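Local coordinates for protein AAA ATPase, central region (PDB 2R9G) that probably forms the tetrameric C-terminal part of an MgsA-type AAA+ ATPase, whose relatives act in maintaining DNA replication, at residues P66-R71 with V95-L100; K23-S28 with M54-E59; H35-L40 with A47-R52; Y173-T178 with Q187-I192. All blocks are in the same frame, centred on the assembly; numbering follows the deposited sequence.

Contact 1. Residues P66-R71 with V95-L100; sequences PAAAAR and VVDLCL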
loop_
_atom_site.group_PDB
_atom_site.type_symbol
_atom_site.label_atom_id
_atom_site.label_comp_id
_atom_site.label_asym_id
_atom_site.label_seq_id
_atom_site.Cartn_x
_atom_site.Cartn_y
_atom_site.Cartn_z
ATOM N N PRO C 66 8.959 -6.136 -2.537
ATOM C CA PRO C 66 8.055 -6.047 -1.382
ATOM C C PRO C 66 6.743 -5.304 -1.645
ATOM O O PRO C 66 5.715 -5.712 -1.113
ATOM C CB PRO C 66 8.886 -5.287 -0.337
ATOM C CG PRO C 66 10.245 -5.546 -0.696
ATOM C CD PRO C 66 10.293 -5.609 -2.197
ATOM N N ALA C 67 6.784 -4.239 -2.450
ATOM C CA ALA C 67 5.573 -3.499 -2.820
ATOM C C ALA C 67 4.589 -4.367 -3.598
ATOM O O ALA C 67 3.400 -4.360 -3.300
ATOM C CB ALA C 67 5.915 -2.243 -3.616
ATOM N N ALA C 68 5.093 -5.118 -4.578
ATOM C CA ALA C 68 4.257 -6.022 -5.368
ATOM C C ALA C 68 3.680 -7.155 -4.535
ATOM O O ALA C 68 2.547 -7.577 -4.769
ATOM C CB ALA C 68 5.023 -6.584 -6.534
ATOM N N ALA C 69 4.460 -7.646 -3.575
ATOM C CA ALA C 69 4.003 -8.700 -2.680
ATOM C C ALA C 69 2.899 -8.137 -1.794
ATOM O O ALA C 69 1.891 -8.812 -1.547
ATOM C CB ALA C 69 5.167 -9.257 -1.831
ATOM N N ALA C 70 3.086 -6.894 -1.339
ATOM C CA ALA C 70 2.067 -6.200 -0.553
ATOM C C ALA C 70 0.801 -5.924 -1.366
ATOM O O ALA C 70 -0.302 -5.983 -0.822
ATOM C CB ALA C 70 2.619 -4.908 0.019
ATOM N N ARG C 71 0.973 -5.635 -2.661
ATOM C CA ARG C 71 -0.149 -5.324 -3.567
ATOM C C ARG C 71 -1.100 -6.494 -3.854
ATOM O O ARG C 71 -2.204 -6.277 -4.363
ATOM C CB ARG C 71 0.362 -4.738 -4.888
ATOM C CG ARG C 71 0.780 -3.282 -4.789
ATOM C CD ARG C 71 0.869 -2.616 -6.153
ATOM N NE ARG C 71 1.874 -3.227 -7.023
ATOM C CZ ARG C 71 3.156 -2.879 -7.045
ATOM N NH1 ARG C 71 3.603 -1.934 -6.233
ATOM N NH2 ARG C 71 3.995 -3.479 -7.877
ATOM N N VAL C 95 -0.871 -11.266 -11.046
ATOM C CA VAL C 95 -0.191 -12.443 -11.583
ATOM C C VAL C 95 0.908 -12.027 -12.570
ATOM O O VAL C 95 2.050 -12.467 -12.450
ATOM C CB VAL C 95 -1.203 -13.461 -12.199
ATOM C CG1 VAL C 95 -0.525 -14.440 -13.144
ATOM C CG2 VAL C 95 -1.915 -14.231 -11.100
ATOM N N VAL C 96 0.574 -11.140 -13.503
ATOM C CA VAL C 96 1.550 -10.641 -14.473
ATOM C C VAL C 96 2.709 -9.924 -13.777
ATOM O O VAL C 96 3.875 -10.225 -14.045
ATOM C CB VAL C 96 0.887 -9.741 -15.539
ATOM C CG1 VAL C 96 1.919 -9.237 -16.500
ATOM C CG2 VAL C 96 -0.166 -10.532 -16.307
ATOM N N ASP C 97 2.366 -9.013 -12.865
ATOM C CA ASP C 97 3.324 -8.284 -12.035
ATOM C C ASP C 97 4.243 -9.234 -11.258
ATOM O O ASP C 97 5.454 -9.039 -11.255
ATOM C CB ASP C 97 2.581 -7.336 -11.072
ATOM C CG ASP C 97 3.521 -6.423 -10.265
ATOM O OD1 ASP C 97 4.723 -6.296 -10.588
ATOM O OD2 ASP C 97 3.036 -5.813 -9.288
ATOM N N LEU C 98 3.667 -10.252 -10.617
ATOM C CA LEU C 98 4.446 -11.220 -9.840
ATOM C C LEU C 98 5.377 -12.057 -10.717
ATOM O O LEU C 98 6.545 -12.240 -10.376
ATOM C CB LEU C 98 3.534 -12.136 -9.025
ATOM C CG LEU C 98 2.782 -11.598 -7.805
ATOM C CD1 LEU C 98 2.007 -12.748 -7.138
ATOM C CD2 LEU C 98 3.704 -10.871 -6.813
ATOM N N CYS C 99 4.855 -12.548 -11.844
ATOM C CA CYS C 99 5.644 -13.295 -12.847
ATOM C C CYS C 99 6.877 -12.544 -13.323
ATOM O O CYS C 99 7.913 -13.151 -13.563
ATOM C CB CYS C 99 4.806 -13.631 -14.095
ATOM S SG CYS C 99 3.513 -14.852 -13.840
ATOM N N LEU C 100 6.769 -11.226 -13.464
ATOM C CA LEU C 100 7.829 -10.473 -14.130
ATOM C C LEU C 100 8.746 -9.682 -13.190
ATOM O O LEU C 100 9.771 -9.143 -13.621
ATOM C CB LEU C 100 7.238 -9.609 -15.254
ATOM C CG LEU C 100 6.658 -10.403 -16.436
ATOM C CD1 LEU C 100 5.922 -9.507 -17.447
ATOM C CD2 LEU C 100 7.732 -11.247 -17.136
HETATM O O HOH W 1 1.291 -7.569 -7.230
HETATM O O HOH W 2 0.243 -5.256 -8.280
#

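Contact 2. Residues K23-S28 with M54-E59; sequences KSIRGS and MVIGYE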
loop_
_atom_site.group_PDB
_atom_site.type_symbol
_atom_site.label_atom_id
_atom_site.label_comp_id
_atom_site.label_asym_id
_atom_site.label_seq_id
_atom_site.Cartn_x
_atom_site.Cartn_y
_atom_site.Cartn_z
ATOM N N LYS C 23 4.041 -22.729 -9.499
ATOM C CA LYS C 23 5.292 -23.025 -10.198
ATOM C C LYS C 23 5.492 -22.157 -11.449
ATOM O O LYS C 23 6.620 -21.736 -11.743
ATOM C CB LYS C 23 5.387 -24.522 -10.516
ATOM C CG LYS C 23 5.560 -25.394 -9.266
ATOM C CD LYS C 23 5.374 -26.871 -9.569
ATOM C CE LYS C 23 5.848 -27.749 -8.413
ATOM N NZ LYS C 23 4.937 -27.677 -7.230
ATOM N N SER C 24 4.401 -21.870 -12.165
ATOM C CA SER C 24 4.433 -20.953 -13.319
ATOM C C SER C 24 4.818 -19.519 -12.941
ATOM O O SER C 24 5.641 -18.904 -13.617
ATOM C CB SER C 24 3.085 -20.924 -14.057
ATOM O OG SER C 24 2.743 -22.183 -14.611
ATOM N N ILE C 25 4.221 -18.992 -11.871
ATOM C CA ILE C 25 4.524 -17.625 -11.422
ATOM C C ILE C 25 5.956 -17.542 -10.904
ATOM O O ILE C 25 6.721 -16.684 -11.347
ATOM C CB ILE C 25 3.514 -17.085 -10.360
ATOM C CG1 ILE C 25 2.093 -17.089 -10.919
ATOM C CG2 ILE C 25 3.898 -15.672 -9.950
ATOM C CD1 ILE C 25 1.013 -16.590 -9.977
ATOM N N ARG C 26 6.314 -18.464 -10.006
ATOM C CA ARG C 26 7.695 -18.640 -9.522
ATOM C C ARG C 26 8.689 -18.731 -10.687
ATOM O O ARG C 26 9.796 -18.175 -10.628
ATOM C CB ARG C 26 7.769 -19.887 -8.630
ATOM C CG ARG C 26 9.133 -20.230 -8.039
ATOM C CD ARG C 26 9.112 -21.633 -7.428
ATOM N NE ARG C 26 8.288 -21.752 -6.218
ATOM C CZ ARG C 26 7.651 -22.859 -5.834
ATOM N NH1 ARG C 26 6.943 -22.864 -4.711
ATOM N NH2 ARG C 26 7.718 -23.968 -6.564
ATOM N N GLY C 27 8.252 -19.383 -11.765
ATOM C CA GLY C 27 9.084 -19.606 -12.940
ATOM C C GLY C 27 9.055 -18.552 -14.025
ATOM O O GLY C 27 9.616 -18.765 -15.109
ATOM N N SER C 28 8.390 -17.432 -13.731
ATOM C CA SER C 28 8.329 -16.241 -14.594
ATOM C C SER C 28 7.616 -16.438 -15.935
ATOM O O SER C 28 7.885 -15.722 -16.900
ATOM C CB SER C 28 9.721 -15.600 -14.786
ATOM O OG SER C 28 10.303 -15.223 -13.546
ATOM N N MET C 54 -1.483 -14.865 -2.418
ATOM C CA MET C 54 -0.736 -14.229 -1.322
ATOM C C MET C 54 0.498 -15.037 -0.900
ATOM O O MET C 54 1.538 -14.452 -0.617
ATOM C CB MET C 54 -1.634 -13.932 -0.103
ATOM C CG MET C 54 -2.649 -12.804 -0.328
ATOM S SD MET C 54 -3.729 -12.422 1.061
ATOM C CE MET C 54 -4.739 -13.888 1.187
ATOM N N VAL C 55 0.378 -16.368 -0.877
ATOM C CA VAL C 55 1.512 -17.259 -0.597
ATOM C C VAL C 55 2.616 -17.076 -1.636
ATOM O O VAL C 55 3.777 -16.893 -1.270
ATOM C CB VAL C 55 1.105 -18.764 -0.526
ATOM C CG1 VAL C 55 2.345 -19.680 -0.488
ATOM C CG2 VAL C 55 0.252 -19.022 0.689
ATOM N N ILE C 56 2.240 -17.096 -2.915
ATOM C CA ILE C 56 3.204 -16.988 -4.022
ATOM C C ILE C 56 3.996 -15.678 -3.951
ATOM O O ILE C 56 5.225 -15.700 -3.962
ATOM C CB ILE C 56 2.525 -17.142 -5.414
ATOM C CG1 ILE C 56 1.930 -18.545 -5.581
ATOM C CG2 ILE C 56 3.529 -16.900 -6.521
ATOM C CD1 ILE C 56 0.800 -18.606 -6.602
ATOM N N GLY C 57 3.284 -14.556 -3.824
ATOM C CA GLY C 57 3.903 -13.235 -3.778
ATOM C C GLY C 57 4.909 -13.099 -2.655
ATOM O O GLY C 57 5.985 -12.535 -2.836
ATOM N N TYR C 58 4.566 -13.643 -1.497
ATOM C CA TYR C 58 5.439 -13.573 -0.344
ATOM C C TYR C 58 6.507 -14.664 -0.286
ATOM O O TYR C 58 7.551 -14.470 0.331
ATOM C CB TYR C 58 4.632 -13.580 0.942
ATOM C CG TYR C 58 3.929 -12.275 1.264
ATOM C CD1 TYR C 58 4.645 -11.145 1.659
ATOM C CD2 TYR C 58 2.541 -12.187 1.223
ATOM C CE1 TYR C 58 3.986 -9.955 1.981
ATOM C CE2 TYR C 58 1.878 -11.006 1.531
ATOM C CZ TYR C 58 2.602 -9.898 1.903
ATOM O OH TYR C 58 1.931 -8.742 2.223
ATOM N N GLU C 59 6.242 -15.815 -0.893
ATOM C CA GLU C 59 7.207 -16.914 -0.909
ATOM C C GLU C 59 8.245 -16.696 -1.995
ATOM O O GLU C 59 9.440 -16.731 -1.736
ATOM C CB GLU C 59 6.509 -18.264 -1.120
ATOM C CG GLU C 59 7.419 -19.459 -0.980
ATOM C CD GLU C 59 6.729 -20.776 -1.287
ATOM O OE1 GLU C 59 5.591 -21.009 -0.804
ATOM O OE2 GLU C 59 7.338 -21.592 -2.007
#

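Contact 3. Residues H35-L40 with A47-R52; sequences HYLARL and ASICRR. With ACT (acetate ion), chain R.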
loop_
_atom_site.group_PDB
_atom_site.type_symbol
_atom_site.label_atom_id
_atom_site.label_comp_id
_atom_site.label_asym_id
_atom_site.label_seq_id
_atom_site.Cartn_x
_atom_site.Cartn_y
_atom_site.Cartn_z
ATOM N N HIS C 35 -2.931 -19.100 -17.857
ATOM C CA HIS C 35 -3.653 -20.310 -18.218
ATOM C C HIS C 35 -4.178 -21.032 -16.982
ATOM O O HIS C 35 -5.355 -21.400 -16.935
ATOM C CB HIS C 35 -2.770 -21.255 -19.034
ATOM C CG HIS C 35 -3.274 -22.663 -19.054
ATOM N ND1 HIS C 35 -4.399 -23.036 -19.754
ATOM C CD2 HIS C 35 -2.830 -23.779 -18.431
ATOM C CE1 HIS C 35 -4.619 -24.324 -19.575
ATOM N NE2 HIS C 35 -3.683 -24.799 -18.775
ATOM N N TYR C 36 -3.312 -21.222 -15.985
ATOM C CA TYR C 36 -3.714 -21.895 -14.747
ATOM C C TYR C 36 -4.637 -21.058 -13.880
ATOM O O TYR C 36 -5.514 -21.617 -13.220
ATOM C CB TYR C 36 -2.511 -22.413 -13.950
ATOM C CG TYR C 36 -1.781 -23.507 -14.692
ATOM C CD1 TYR C 36 -2.410 -24.722 -14.986
ATOM C CD2 TYR C 36 -0.479 -23.315 -15.137
ATOM C CE1 TYR C 36 -1.743 -25.726 -15.697
ATOM C CE2 TYR C 36 0.189 -24.294 -15.847
ATOM C CZ TYR C 36 -0.439 -25.495 -16.119
ATOM O OH TYR C 36 0.251 -26.456 -16.808
ATOM N N LEU C 37 -4.464 -19.734 -13.899
ATOM C CA LEU C 37 -5.415 -18.844 -13.223
ATOM C C LEU C 37 -6.806 -19.009 -13.835
ATOM O O LEU C 37 -7.793 -19.153 -13.105
ATOM C CB LEU C 37 -4.964 -17.375 -13.241
ATOM C CG LEU C 37 -5.949 -16.300 -12.741
ATOM C CD1 LEU C 37 -6.467 -16.581 -11.323
ATOM C CD2 LEU C 37 -5.337 -14.917 -12.817
ATOM N N ALA C 38 -6.851 -19.030 -15.168
ATOM C CA ALA C 38 -8.083 -19.202 -15.926
ATOM C C ALA C 38 -8.834 -20.484 -15.565
ATOM O O ALA C 38 -10.049 -20.464 -15.415
ATOM C CB ALA C 38 -7.792 -19.153 -17.403
ATOM N N ARG C 39 -8.096 -21.581 -15.420
ATOM C CA ARG C 39 -8.650 -22.867 -15.016
ATOM C C ARG C 39 -9.217 -22.818 -13.607
ATOM O O ARG C 39 -10.250 -23.426 -13.332
ATOM C CB ARG C 39 -7.577 -23.952 -15.084
ATOM C CG ARG C 39 -7.247 -24.374 -16.487
ATOM C CD ARG C 39 -6.086 -25.312 -16.522
ATOM N NE ARG C 39 -6.454 -26.692 -16.227
ATOM C CZ ARG C 39 -5.734 -27.745 -16.601
ATOM N NH1 ARG C 39 -4.615 -27.582 -17.309
ATOM N NH2 ARG C 39 -6.142 -28.964 -16.279
ATOM N N LEU C 40 -8.526 -22.103 -12.726
ATOM C CA LEU C 40 -8.963 -21.919 -11.352
ATOM C C LEU C 40 -10.199 -21.030 -11.251
ATOM O O LEU C 40 -11.111 -21.327 -10.482
ATOM C CB LEU C 40 -7.822 -21.358 -10.501
ATOM C CG LEU C 40 -6.663 -22.318 -10.229
ATOM C CD1 LEU C 40 -5.521 -21.551 -9.611
ATOM C CD2 LEU C 40 -7.084 -23.516 -9.348
ATOM N N ALA C 47 -11.784 -17.978 -3.029
ATOM C CA ALA C 47 -11.076 -17.942 -1.746
ATOM C C ALA C 47 -9.736 -18.682 -1.800
ATOM O O ALA C 47 -8.762 -18.223 -1.204
ATOM C CB ALA C 47 -11.951 -18.472 -0.621
ATOM N N SER C 48 -9.687 -19.798 -2.533
ATOM C CA SER C 48 -8.449 -20.558 -2.681
ATOM C C SER C 48 -7.444 -19.865 -3.597
ATOM O O SER C 48 -6.246 -19.848 -3.299
ATOM C CB SER C 48 -8.722 -21.975 -3.181
ATOM O OG SER C 48 -7.512 -22.598 -3.562
ATOM N N ILE C 49 -7.925 -19.301 -4.708
ATOM C CA ILE C 49 -7.061 -18.528 -5.614
ATOM C C ILE C 49 -6.367 -17.397 -4.839
ATOM O O ILE C 49 -5.152 -17.211 -4.947
ATOM C CB ILE C 49 -7.839 -17.910 -6.816
ATOM C CG1 ILE C 49 -8.538 -18.991 -7.648
ATOM C CG2 ILE C 49 -6.885 -17.111 -7.710
ATOM C CD1 ILE C 49 -9.609 -18.464 -8.625
ATOM N N CYS C 50 -7.157 -16.672 -4.047
ATOM C CA CYS C 50 -6.689 -15.532 -3.286
ATOM C C CYS C 50 -5.623 -15.929 -2.278
ATOM O O CYS C 50 -4.603 -15.244 -2.152
ATOM C CB CYS C 50 -7.861 -14.851 -2.586
ATOM S SG CYS C 50 -8.928 -13.928 -3.689
ATOM N N ARG C 51 -5.861 -17.046 -1.586
ATOM C CA ARG C 51 -4.932 -17.569 -0.591
ATOM C C ARG C 51 -3.620 -17.962 -1.230
ATOM O O ARG C 51 -2.554 -17.547 -0.762
ATOM C CB ARG C 51 -5.529 -18.760 0.153
ATOM C CG ARG C 51 -6.326 -18.379 1.382
ATOM C CD ARG C 51 -6.591 -19.586 2.276
ATOM N NE ARG C 51 -7.345 -20.630 1.585
ATOM C CZ ARG C 51 -8.673 -20.660 1.476
ATOM N NH1 ARG C 51 -9.418 -19.700 2.016
ATOM N NH2 ARG C 51 -9.259 -21.655 0.827
ATOM N N ARG C 52 -3.702 -18.736 -2.313
ATOM C CA ARG C 52 -2.517 -19.144 -3.044
ATOM C C ARG C 52 -1.728 -17.979 -3.625
ATOM O O ARG C 52 -0.499 -17.978 -3.579
ATOM C CB ARG C 52 -2.870 -20.164 -4.119
ATOM C CG ARG C 52 -2.456 -21.574 -3.752
ATOM C CD ARG C 52 -3.478 -22.317 -2.890
ATOM N NE ARG C 52 -3.577 -21.841 -1.512
ATOM C CZ ARG C 52 -2.687 -22.066 -0.544
ATOM N NH1 ARG C 52 -1.581 -22.762 -0.770
ATOM N NH2 ARG C 52 -2.915 -21.587 0.670
HETATM C C ACT R . -6.571 -23.564 -0.633
HETATM O O ACT R . -7.518 -23.581 0.183
HETATM O OXT ACT R . -5.911 -22.511 -0.650
HETATM C CH3 ACT R . -6.240 -24.719 -1.533
#

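Contact 4. Residues Y173-T178 with Q187-I192; sequences YQPKDT and QQYYRI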
loop_
_atom_site.group_PDB
_atom_site.type_symbol
_atom_site.label_atom_id
_atom_site.label_comp_id
_atom_site.label_asym_id
_atom_site.label_seq_id
_atom_site.Cartn_x
_atom_site.Cartn_y
_atom_site.Cartn_z
ATOM N N TYR C 173 20.071 -15.751 7.179
ATOM C CA TYR C 173 19.741 -14.923 6.047
ATOM C C TYR C 173 20.922 -14.746 5.109
ATOM O O TYR C 173 21.968 -14.210 5.486
ATOM C CB TYR C 173 19.185 -13.567 6.506
ATOM C CG TYR C 173 18.833 -12.635 5.362
ATOM C CD1 TYR C 173 17.856 -12.983 4.427
ATOM C CD2 TYR C 173 19.475 -11.407 5.218
ATOM C CE1 TYR C 173 17.535 -12.139 3.373
ATOM C CE2 TYR C 173 19.162 -10.548 4.165
ATOM C CZ TYR C 173 18.191 -10.924 3.246
ATOM O OH TYR C 173 17.865 -10.092 2.201
ATOM N N GLN C 174 20.748 -15.226 3.888
ATOM C CA GLN C 174 21.699 -14.943 2.827
ATOM C C GLN C 174 20.995 -14.114 1.764
ATOM O O GLN C 174 20.170 -14.636 0.999
ATOM C CB GLN C 174 22.359 -16.215 2.269
ATOM C CG GLN C 174 21.685 -17.523 2.665
ATOM C CD GLN C 174 22.676 -18.669 2.850
ATOM O OE1 GLN C 174 22.487 -19.758 2.309
ATOM N NE2 GLN C 174 23.734 -18.427 3.622
ATOM N N PRO C 175 21.297 -12.804 1.742
ATOM C CA PRO C 175 20.663 -11.844 0.848
ATOM C C PRO C 175 20.916 -12.140 -0.619
ATOM O O PRO C 175 21.950 -12.710 -0.980
ATOM C CB PRO C 175 21.318 -10.521 1.234
ATOM C CG PRO C 175 22.561 -10.882 1.925
ATOM C CD PRO C 175 22.292 -12.160 2.617
ATOM N N LYS C 176 19.956 -11.764 -1.450
ATOM C CA LYS C 176 20.063 -11.976 -2.881
ATOM C C LYS C 176 20.092 -10.631 -3.580
ATOM O O LYS C 176 19.821 -9.600 -2.970
ATOM C CB LYS C 176 18.915 -12.858 -3.370
ATOM C CG LYS C 176 18.992 -14.282 -2.820
ATOM C CD LYS C 176 18.128 -15.230 -3.624
ATOM C CE LYS C 176 18.622 -16.664 -3.505
ATOM N NZ LYS C 176 18.079 -17.505 -4.616
ATOM N N ASP C 177 20.457 -10.638 -4.853
ATOM C CA ASP C 177 20.584 -9.392 -5.601
ATOM C C ASP C 177 19.773 -9.425 -6.891
ATOM O O ASP C 177 20.121 -8.762 -7.872
ATOM C CB ASP C 177 22.067 -9.043 -5.856
ATOM C CG ASP C 177 22.856 -10.173 -6.532
ATOM O OD1 ASP C 177 22.266 -11.053 -7.203
ATOM O OD2 ASP C 177 24.098 -10.167 -6.393
ATOM N N THR C 178 18.690 -10.204 -6.874
ATOM C CA THR C 178 17.811 -10.350 -8.034
ATOM C C THR C 178 17.041 -9.059 -8.326
ATOM O O THR C 178 16.668 -8.805 -9.467
ATOM C CB THR C 178 16.837 -11.553 -7.897
ATOM O OG1 THR C 178 16.239 -11.546 -6.601
ATOM C CG2 THR C 178 17.568 -12.869 -8.081
ATOM N N GLN C 187 23.354 -5.028 1.170
ATOM C CA GLN C 187 24.443 -4.097 1.459
ATOM C C GLN C 187 24.428 -3.697 2.925
ATOM O O GLN C 187 25.461 -3.756 3.584
ATOM C CB GLN C 187 24.366 -2.860 0.570
ATOM C CG GLN C 187 24.934 -3.061 -0.827
ATOM C CD GLN C 187 24.254 -2.175 -1.867
ATOM O OE1 GLN C 187 23.616 -1.172 -1.533
ATOM N NE2 GLN C 187 24.380 -2.551 -3.136
ATOM N N GLN C 188 23.250 -3.332 3.432
ATOM C CA GLN C 188 23.072 -2.991 4.846
ATOM C C GLN C 188 23.412 -4.162 5.768
ATOM O O GLN C 188 24.089 -3.979 6.774
ATOM C CB GLN C 188 21.658 -2.454 5.105
ATOM C CG GLN C 188 21.396 -1.953 6.530
ATOM C CD GLN C 188 22.283 -0.784 6.950
ATOM O OE1 GLN C 188 22.740 0.010 6.123
ATOM N NE2 GLN C 188 22.518 -0.671 8.249
ATOM N N TYR C 189 22.973 -5.361 5.389
ATOM C CA TYR C 189 23.299 -6.597 6.105
ATOM C C TYR C 189 24.814 -6.826 6.275
ATOM O O TYR C 189 25.283 -7.116 7.377
ATOM C CB TYR C 189 22.632 -7.798 5.410
ATOM C CG TYR C 189 22.820 -9.120 6.121
ATOM C CD1 TYR C 189 22.060 -9.436 7.249
ATOM C CD2 TYR C 189 23.747 -10.060 5.659
ATOM C CE1 TYR C 189 22.225 -10.649 7.915
ATOM C CE2 TYR C 189 23.923 -11.280 6.320
ATOM C CZ TYR C 189 23.153 -11.570 7.446
ATOM O OH TYR C 189 23.307 -12.770 8.113
ATOM N N TYR C 190 25.572 -6.680 5.196
ATOM C CA TYR C 190 27.016 -6.889 5.261
ATOM C C TYR C 190 27.754 -5.720 5.911
ATOM O O TYR C 190 28.780 -5.923 6.562
ATOM C CB TYR C 190 27.587 -7.219 3.878
ATOM C CG TYR C 190 27.159 -8.581 3.389
ATOM C CD1 TYR C 190 26.511 -8.733 2.165
ATOM C CD2 TYR C 190 27.379 -9.720 4.167
ATOM C CE1 TYR C 190 26.108 -9.990 1.718
ATOM C CE2 TYR C 190 26.977 -10.978 3.736
ATOM C CZ TYR C 190 26.343 -11.106 2.512
ATOM O OH TYR C 190 25.948 -12.354 2.090
ATOM N N ARG C 191 27.208 -4.514 5.745
ATOM C CA ARG C 191 27.703 -3.302 6.403
ATOM C C ARG C 191 27.668 -3.451 7.926
ATOM O O ARG C 191 28.607 -3.046 8.614
ATOM C CB ARG C 191 26.869 -2.092 5.968
ATOM C CG ARG C 191 27.333 -0.740 6.475
ATOM C CD ARG C 191 26.464 0.392 5.918
ATOM N NE ARG C 191 26.614 0.534 4.468
ATOM C CZ ARG C 191 25.638 0.367 3.574
ATOM N NH1 ARG C 191 24.401 0.066 3.957
ATOM N NH2 ARG C 191 25.901 0.513 2.281
ATOM N N ILE C 192 26.589 -4.046 8.434
ATOM C CA ILE C 192 26.442 -4.317 9.863
ATOM C C ILE C 192 27.468 -5.356 10.321
ATOM O O ILE C 192 28.098 -5.183 11.364
ATOM C CB ILE C 192 24.983 -4.712 10.228
ATOM C CG1 ILE C 192 24.055 -3.501 10.052
ATOM C CG2 ILE C 192 24.889 -5.255 11.660
ATOM C CD1 ILE C 192 22.588 -3.855 9.788
#

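Contact 1. Residues P66-R71 with V95-L100
Arg-71 and Asp-97 tie together two nearly antiparallel helices of the all-helical MgsA C-terminal fold, 66-82 and 88-100, whose short segments run at 151° to each other.

The direct link is a salt bridge. Arg-71 NH2 donates to Asp-97 OD2 over 2.9 Å in an almost straight bond, with an N-H...O angle of 166°. The donor comes in on the syn lone pair of OD2, and the guanidinium and carboxylate lie nearly coplanar, so the charges meet edge to edge. A bend at chi3 (-62°) folds the arginine back along its own helix, where one guanidinium face lies above Ala-67 C and Ala-68 CA.

Water supplies the second kind of link. One molecule donates both its hydrogens, to Ala-68 O (2.8 Å) and to Asp-97 OD2 (3.2 Å). A second accepts from Arg-71 NE at 2.9 Å and donates to Asp-97 OD2 at 3.0 Å. Three donors therefore grip OD2, while OD1 takes the hydroxyl of Tyr-181 from the second subunit. An aspartate suits this buried place because both its oxygens are satisfied, and the neighbouring arginine would be expected to favour the ionised carboxylate.

Apolar packing is modest. The small Ala-68 leaves room for the Asp-97 carboxylate beside it, its CB lying 3.5 Å from Asp-97 OD2. Leu-98 packs on Ile-25 and Leu-53 of helices 14-26 and 46-61, but its CD2 methyl also reaches Ala-68, lying 4.5 Å from CB and 4.0 Å from the carbonyl O.

Contact 2. Residues K23-S28 with M54-E59
Arg-26 NH1 meets Glu-59 OE2 at 3.0 Å in a salt bridge between helix 14-26, near its C-terminal end, and helix 46-61 of the helical bundle. The hydrogen bond within it is weak, for the N-H...O angle is only 133°. The guanidinium and carboxylate planes are tilted 29° from each other.

The arginine has other work to do: its NE pairs with Asp-60 OD1, and its NH2 binds Tyr-147 OH of the second subunit. A guanidinium, with donors pointing several ways, suits a position that serves its own chain and a neighbour at once. Arg-26 leaves the backbone with CG opposite N (chi1 180°), and a later bend at chi3 brings NH1 to the acid; Glu-59 comes to meet it with a chain extended beyond CG.

Beside this pair the contact turns apolar. Ile-25 and Ile-56 cross at about a right angle: CG2 of Ile-25 touches CG2 of Ile-56 at 3.7 Å, and the two CD1 methyls lie 3.9 Å apart. The CG2 methyl of a beta-branched residue sits close to the backbone, which lets the two isoleucines touch near their helices.

Just beyond, a Schellman motif ends helix 14-26. Ser-28, at positive phi, is its C-prime residue, and its N donates to Ile-25 O over 3.0 Å.

Contact 3. Residues H35-L40 with A47-R52
Two consecutive helices, 30-43 and 46-61, joined by a short turn, meet here where Ile-49 lodges against Leu-37 and Leu-40. The isoleucine's branches divide the task. Its CG2 methyl meets Leu-37 CD1 at 3.7 Å, the side chains crossing at about a right angle, while CG1 lies 3.8 Å from Leu-40 CB. The terminal CD1 touches the backbone, 3.7 Å from Leu-40 C. With CG opposite the backbone N (chi1 172°), Leu-37 brings its end to Ile-49; it also packs on Phe-21 and Val-95, and Ile-49 on Leu-91.

Polar groups keep to the flanks. Arg-39 NH2 forms salt bridges with Asp-8 and Asp-12; secondary to these is a long bond, 3.3 Å, from Arg-39 NH1 to His-35 NE2. On helix 46-61, an acetate, probably from the crystallisation liquor, lies at the edge of the Arg-51 guanidinium: NH2 donates to its O at 2.7 Å (N-H...O 162°) and NE to its OXT at 3.3 Å. Arg-52 is near the acetate too, and its NH2 forms a salt bridge with Glu-86 of the third subunit.

With no hydrogen bond between them, the segments are held by van der Waals contact of buried aliphatic groups, while the Arg-51 edge can take a carboxylate, here unevenly.

Contact 4. Residues Y173-T178 with Q187-I192
Tyr-189 OH lies 3.3 Å from Tyr-173 O and is hydrogen-bonded to Asp-31 OD2 of the third subunit. The other oxygen of that aspartate accepts from Tyr-173 N, so one carboxylate of a neighbour holds both segments.

The two tyrosine rings form a T-shaped pair. The CD2 edge of Tyr-173 points at one face of Tyr-189, with the planes at 89° and the centroids 5.3 Å apart; the closest carbons are Tyr-173 CD2 and Tyr-189 CD1, at 3.8 Å. Tyr-189 has CG opposite its backbone N (chi1 -176°), which carries its ring toward the loop, and the Tyr-173 hydroxyl is bound by Glu-182. Tyrosine suits both places, since each ring packs while its OH finds a polar partner.

The contact belongs to the tetramer interface: residues 173-176 are extended, the loop then turns into helix 180-195, and Tyr-189 also packs on Val-30 of the third subunit.

Pro-175, whose rigid ring fits an extended loop, lies against Tyr-189 and Tyr-190 through CD and CG. Its N sits over the centre of the Tyr-173 ring, 3.8 Å above the plane. Pro-175 CD touches Tyr-189 CD2 at 4.0 Å, and toward the solvent side, where Tyr-190 is exposed, Pro-175 CG meets Tyr-190 CE1 at 3.7 Å.

How the contacts relate
Contacts 1, 2 and 3 belong to one helical core. The centres of contacts 1 and 2 are about 9 Å apart, joined where Leu-98 CB meets Ile-25 CG2 at 3.7 Å; contacts 2 and 3, about 12 Å apart, share helix 46-61. Contact 3 brings together two consecutive helices within the longer span that contact 2 closes. Contact 4 stands apart, its centre about 21 Å from that of contact 1 and 33 Å from that of contact 3, which lies across the chain's centre. It rejoins the core through the tetramer: Tyr-173 and Ile-192 pack on Val-96 and Ser-28 of the third subunit, residues belonging to contacts 1 and 2 there. The acetate concerns contact 3 alone.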